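Local coordinates for protein putative TIM-barrel metal-dependent hydrolase (Mycobacterium avium subsp. paratuberculosis S397, PDB 4DZI) that probably acts as a metal-dependent hydrolase of the amidohydrolase superfamily, with a two-metal site that holds cadmium ions in this crystal, at residues S274-G279 / V322-N327. Numbering follows the deposited sequence.
Sequences SMIVHG and VEQLRN
Ile276 meets Gln324 and Leu325 where two outer helices of the amidohydrolase TIM barrel, 266-277 and 321-328, pack against each other. The apolar part of the contact is small. Ile276 reaches across with both of its branches. Ile276 CD1 ends 4.0 Å from Leu325 CB, at the root of that side chain, and the two side chains pass at a slant. A chi1 of -65° puts CG1 of Ile276 beside the backbone N and leaves CG2 anti to that N. Ile276 CG2 lies 3.7 Å from Gln324 OE1. Here the side chains run past each other in opposite directions. Leu306 and Ile303 of helix 298-312 touch Ile276 and Leu325, respectively, and Phe281 packs on both Ile276 and Gln324.

The polar part runs through water. One water donates to Ile276 O at 2.8 Å and to Gln324 OE1 at 2.9 Å, bridging a main-chain carbonyl and a side-chain amide. A second water lies near the same two acceptors, but its link to Ile276 O is weak. The Gln324 side chain is extended beyond CG (chi2 -180°), which carries its amide toward these waters. The other end of the amide is held too, as Gln324 NE2 hydrogen-bonds to Glu319 OE1 and Thr282 OG1.

Helix 266-277 ends here in a Schellman motif. Gly279 is its C-prime residue, with a positive phi of 77°. Val280 N bonds to Met275 O, and Gly279 N bonds to Ile276 O at 3.0 Å. Ile276 O thus takes one of the two capping bonds of the motif and also the bridging water.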
# COMPACT_ATOMS: atom_id res chain seq x y z
N SER C 274 -0.25 10.26 7.22
CA SER C 274 0.77 11.12 7.81
C SER C 274 0.15 12.36 8.42
O SER C 274 0.46 12.72 9.56
CB SER C 274 1.79 11.48 6.73
OG SER C 274 2.69 12.45 7.21
N MET C 275 -0.71 13.03 7.65
CA MET C 275 -1.37 14.24 8.15
C MET C 275 -2.17 13.97 9.41
O MET C 275 -2.08 14.72 10.40
CB MET C 275 -2.31 14.82 7.08
CG MET C 275 -1.54 15.36 5.87
SD MET C 275 -0.71 16.95 6.12
CE MET C 275 -2.11 18.04 6.27
N ILE C 276 -2.99 12.93 9.36
CA ILE C 276 -3.93 12.67 10.44
C ILE C 276 -3.24 12.10 11.66
O ILE C 276 -3.38 12.64 12.77
CB ILE C 276 -5.08 11.75 10.03
CG1 ILE C 276 -5.95 12.44 8.96
CG2 ILE C 276 -5.96 11.43 11.24
CD1 ILE C 276 -6.89 11.52 8.21
N VAL C 277 -2.51 11.00 11.47
CA VAL C 277 -1.89 10.29 12.61
C VAL C 277 -0.91 11.17 13.37
O VAL C 277 -0.85 11.12 14.60
CB VAL C 277 -1.22 8.97 12.15
CG1 VAL C 277 -0.37 8.37 13.26
CG2 VAL C 277 -2.28 8.00 11.66
N HIS C 278 -0.17 11.99 12.65
CA HIS C 278 0.80 12.84 13.28
C HIS C 278 0.22 14.17 13.73
O HIS C 278 0.93 15.06 14.02
CB HIS C 278 2.06 13.01 12.45
CG HIS C 278 2.97 11.82 12.48
ND1 HIS C 278 3.95 11.61 11.55
CD2 HIS C 278 3.05 10.78 13.34
CE1 HIS C 278 4.60 10.50 11.83
NE2 HIS C 278 4.07 9.97 12.91
N GLY C 279 -1.09 14.25 13.77
CA GLY C 279 -1.78 15.33 14.47
C GLY C 279 -1.83 16.69 13.78
O GLY C 279 -1.95 17.71 14.43
N VAL C 322 -10.96 9.49 12.47
CA VAL C 322 -11.94 9.33 11.41
C VAL C 322 -12.81 10.59 11.28
O VAL C 322 -13.18 11.00 10.18
CB VAL C 322 -12.83 8.10 11.62
CG1 VAL C 322 -13.88 8.02 10.53
CG2 VAL C 322 -11.96 6.84 11.65
N GLU C 323 -13.19 11.17 12.42
CA GLU C 323 -13.96 12.40 12.37
C GLU C 323 -13.13 13.56 11.80
O GLU C 323 -13.68 14.44 11.14
CB GLU C 323 -14.53 12.74 13.75
CG GLU C 323 -15.64 11.76 14.16
CD GLU C 323 -16.68 11.57 13.06
OE1 GLU C 323 -17.28 12.58 12.65
OE2 GLU C 323 -16.90 10.41 12.59
N GLN C 324 -11.83 13.55 12.06
CA GLN C 324 -10.93 14.54 11.45
C GLN C 324 -10.93 14.35 9.96
O GLN C 324 -10.99 15.33 9.23
CB GLN C 324 -9.51 14.45 11.99
CG GLN C 324 -9.41 14.91 13.45
CD GLN C 324 -8.01 14.82 13.97
OE1 GLN C 324 -7.22 14.02 13.49
NE2 GLN C 324 -7.68 15.65 14.97
N LEU C 325 -10.87 13.10 9.49
CA LEU C 325 -10.97 12.87 8.03
C LEU C 325 -12.26 13.44 7.45
O LEU C 325 -12.25 14.12 6.41
CB LEU C 325 -10.83 11.38 7.69
CG LEU C 325 -11.06 10.97 6.23
CD1 LEU C 325 -9.94 11.51 5.32
CD2 LEU C 325 -11.14 9.44 6.16
N ARG C 326 -13.38 13.18 8.13
CA ARG C 326 -14.69 13.61 7.65
C ARG C 326 -14.88 15.12 7.76
O ARG C 326 -15.62 15.71 6.97
CB ARG C 326 -15.81 12.94 8.44
CG ARG C 326 -15.77 11.45 8.26
CD ARG C 326 -16.82 10.71 9.11
NE ARG C 326 -17.11 9.44 8.45
CZ ARG C 326 -17.37 8.30 9.07
NH1 ARG C 326 -17.39 8.26 10.40
NH2 ARG C 326 -17.60 7.19 8.34
N ASN C 327 -14.24 15.73 8.75
CA ASN C 327 -14.42 17.16 8.97
C ASN C 327 -13.50 18.05 8.14
O ASN C 327 -13.93 19.10 7.67
CB ASN C 327 -14.16 17.51 10.43
CG ASN C 327 -14.52 18.95 10.76
OD1 ASN C 327 -15.70 19.30 10.77
ND2 ASN C 327 -13.52 19.77 11.04
O HOH W 1 -4.61 15.16 12.91
O HOH W 2 -5.90 12.01 15.08